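Local coordinates for Asl2047 protein (Nostoc sp., PDB 3HFN) that probably binds RNA as a cyanobacterial structural homologue of Hfq, a ring-forming Sm-family protein, with RNA-binding properties altered from those of the bacterial regulator, at residues 28-31 with 32-36. Sequence-based numbering, arbitrary orientation.
Sequences IKLV and TGDAI
The amide Leu30 N stands above the carbonyl plane of Asp34, 53° out of it, yet its bond to Asp34 O (3.2 Å) is nearly straight at the hydrogen, 173°; the CB atoms of these residues pack at 3.6 Å. Asp34 OD1 has a long, weak ion pair with Lys29 of a neighbouring subunit. Ile28 and Ile36 form an antiparallel hydrogen-bonded pair, Ile36 N to Ile28 O at 3.0 Å and Ile28 N to Ile36 O at 3.2 Å. A type I turn, Leu30 to Gly33, closes the hairpin through Gly33 N to Leu30 O (3.0 Å); at the backbone angles of Gly33 a side chain would press on the preceding carbonyl oxygen. On the buried face Leu30 CD2 meets Ile36 CD1 at 3.9 Å, near Ile60 of strand 57-61. On the other face Lys29, with CG anti to its N (chi1 -165°), runs its CD past Ala35 CB at 4.1 Å and its CE to within 4.0 Å of Gly33 O. Replacing Lys29 by an alanine would probably leave Ala35 CB without its aliphatic neighbour. The chemistry thus implies a two-sided hairpin of the Sm-like sheet: Ile28, Leu30 and Ile36 pack on Ile60, and Leu30, Asp34 and Ile36 also meet Tyr67 of a neighbouring subunit.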
ATOM      1  N   ILE A  28      -8.519  14.676   8.932  1.00 19.58           N
ATOM      2  CA  ILE A  28      -8.120  13.605   7.997  1.00 19.08           C
ATOM      3  C   ILE A  28      -7.155  12.663   8.708  1.00 18.78           C
ATOM      4  O   ILE A  28      -6.028  13.052   9.043  1.00 17.62           O
ATOM      5  CB  ILE A  28      -7.383  14.206   6.788  1.00 19.76           C
ATOM      6  CG1 ILE A  28      -8.237  15.300   6.097  1.00 18.97           C
ATOM      7  CG2 ILE A  28      -6.950  13.085   5.833  1.00 20.09           C
ATOM      8  CD1 ILE A  28      -7.440  16.423   5.567  1.00 21.00           C
ATOM      9  N   LYS A  29      -7.574  11.420   8.921  1.00 18.68           N
ATOM     10  CA  LYS A  29      -6.722  10.508   9.675  1.00 18.74           C
ATOM     11  C   LYS A  29      -5.901   9.722   8.707  1.00 18.83           C
ATOM     12  O   LYS A  29      -6.404   8.872   7.986  1.00 18.75           O
ATOM     13  CB  LYS A  29      -7.493   9.561  10.591  1.00 18.59           C
ATOM     14  CG  LYS A  29      -6.660   8.864  11.643  1.00 18.86           C
ATOM     15  CD  LYS A  29      -6.642   9.687  12.930  1.00 22.90           C
ATOM     16  CE  LYS A  29      -5.711   9.120  14.047  1.00 25.08           C
ATOM     17  NZ  LYS A  29      -5.825   7.661  14.293  1.00 25.57           N
ATOM     18  N   LEU A  30      -4.618  10.040   8.704  1.00 19.39           N
ATOM     19  CA  LEU A  30      -3.652   9.374   7.851  1.00 19.43           C
ATOM     20  C   LEU A  30      -3.291   8.050   8.471  1.00 19.98           C
ATOM     21  O   LEU A  30      -3.432   7.862   9.665  1.00 20.56           O
ATOM     22  CB  LEU A  30      -2.440  10.265   7.592  1.00 18.65           C
ATOM     23  CG  LEU A  30      -2.413  11.222   6.357  1.00 15.93           C
ATOM     24  CD1 LEU A  30      -3.768  11.686   5.870  1.00 12.67           C
ATOM     25  CD2 LEU A  30      -1.521  12.388   6.663  1.00 13.46           C
ATOM     26  N   VAL A  31      -2.868   7.113   7.645  1.00 20.84           N
ATOM     27  CA  VAL A  31      -2.636   5.729   8.048  1.00 21.10           C
ATOM     28  C   VAL A  31      -1.440   5.621   8.936  1.00 21.44           C
ATOM     29  O   VAL A  31      -1.038   4.499   9.321  1.00 21.29           O
ATOM     30  CB  VAL A  31      -2.461   4.811   6.818  1.00 21.34           C
ATOM     31  CG1 VAL A  31      -3.584   5.066   5.837  1.00 22.60           C
ATOM     32  CG2 VAL A  31      -1.131   5.054   6.132  1.00 21.19           C
ATOM     33  N   THR A  32      -0.900   6.806   9.251  1.00 21.85           N
ATOM     34  CA  THR A  32       0.279   7.040  10.124  1.00 22.14           C
ATOM     35  C   THR A  32      -0.128   7.264  11.574  1.00 21.95           C
ATOM     36  O   THR A  32       0.668   7.048  12.467  1.00 22.23           O
ATOM     37  CB  THR A  32       1.082   8.292   9.641  1.00 21.95           C
ATOM     38  OG1 THR A  32       1.433   8.131   8.269  1.00 21.97           O
ATOM     39  CG2 THR A  32       2.335   8.474  10.398  1.00 23.69           C
ATOM     40  N   GLY A  33      -1.372   7.699  11.799  1.00 22.17           N
ATOM     41  CA  GLY A  33      -1.784   8.249  13.091  1.00 21.90           C
ATOM     42  C   GLY A  33      -1.808   9.757  13.034  1.00 21.75           C
ATOM     43  O   GLY A  33      -1.875  10.414  14.053  1.00 22.31           O
ATOM     44  N   ASP A  34      -1.719  10.305  11.837  1.00 22.30           N
ATOM     45  CA  ASP A  34      -1.623  11.732  11.655  1.00 23.55           C
ATOM     46  C   ASP A  34      -3.022  12.334  11.560  1.00 23.75           C
ATOM     47  O   ASP A  34      -3.559  12.475  10.431  1.00 24.59           O
ATOM     48  CB  ASP A  34      -0.871  12.086  10.337  1.00 23.80           C
ATOM     49  CG  ASP A  34       0.696  11.963  10.439  1.00 26.54           C
ATOM     50  OD1 ASP A  34       1.347  12.622  11.295  1.00 26.72           O
ATOM     51  OD2 ASP A  34       1.298  11.245   9.584  1.00 29.34           O
ATOM     52  N   ALA A  35      -3.599  12.754  12.684  1.00 22.62           N
ATOM     53  CA  ALA A  35      -4.891  13.457  12.622  1.00 22.42           C
ATOM     54  C   ALA A  35      -4.610  14.880  12.144  1.00 22.64           C
ATOM     55  O   ALA A  35      -3.977  15.652  12.852  1.00 23.51           O
ATOM     56  CB  ALA A  35      -5.590  13.457  13.972  1.00 22.05           C
ATOM     57  N   ILE A  36      -5.035  15.217  10.931  1.00 22.32           N
ATOM     58  CA  ILE A  36      -4.666  16.489  10.337  1.00 21.49           C
ATOM     59  C   ILE A  36      -5.818  17.442  10.465  1.00 20.78           C
ATOM     60  O   ILE A  36      -6.830  17.282   9.848  1.00 22.03           O
ATOM     61  CB  ILE A  36      -4.171  16.372   8.830  1.00 21.38           C
ATOM     62  CG1 ILE A  36      -2.958  15.406   8.687  1.00 20.70           C
ATOM     63  CG2 ILE A  36      -3.925  17.758   8.244  1.00 21.73           C
ATOM     64  CD1 ILE A  36      -1.695  16.007   7.999  1.00 16.92           C
TER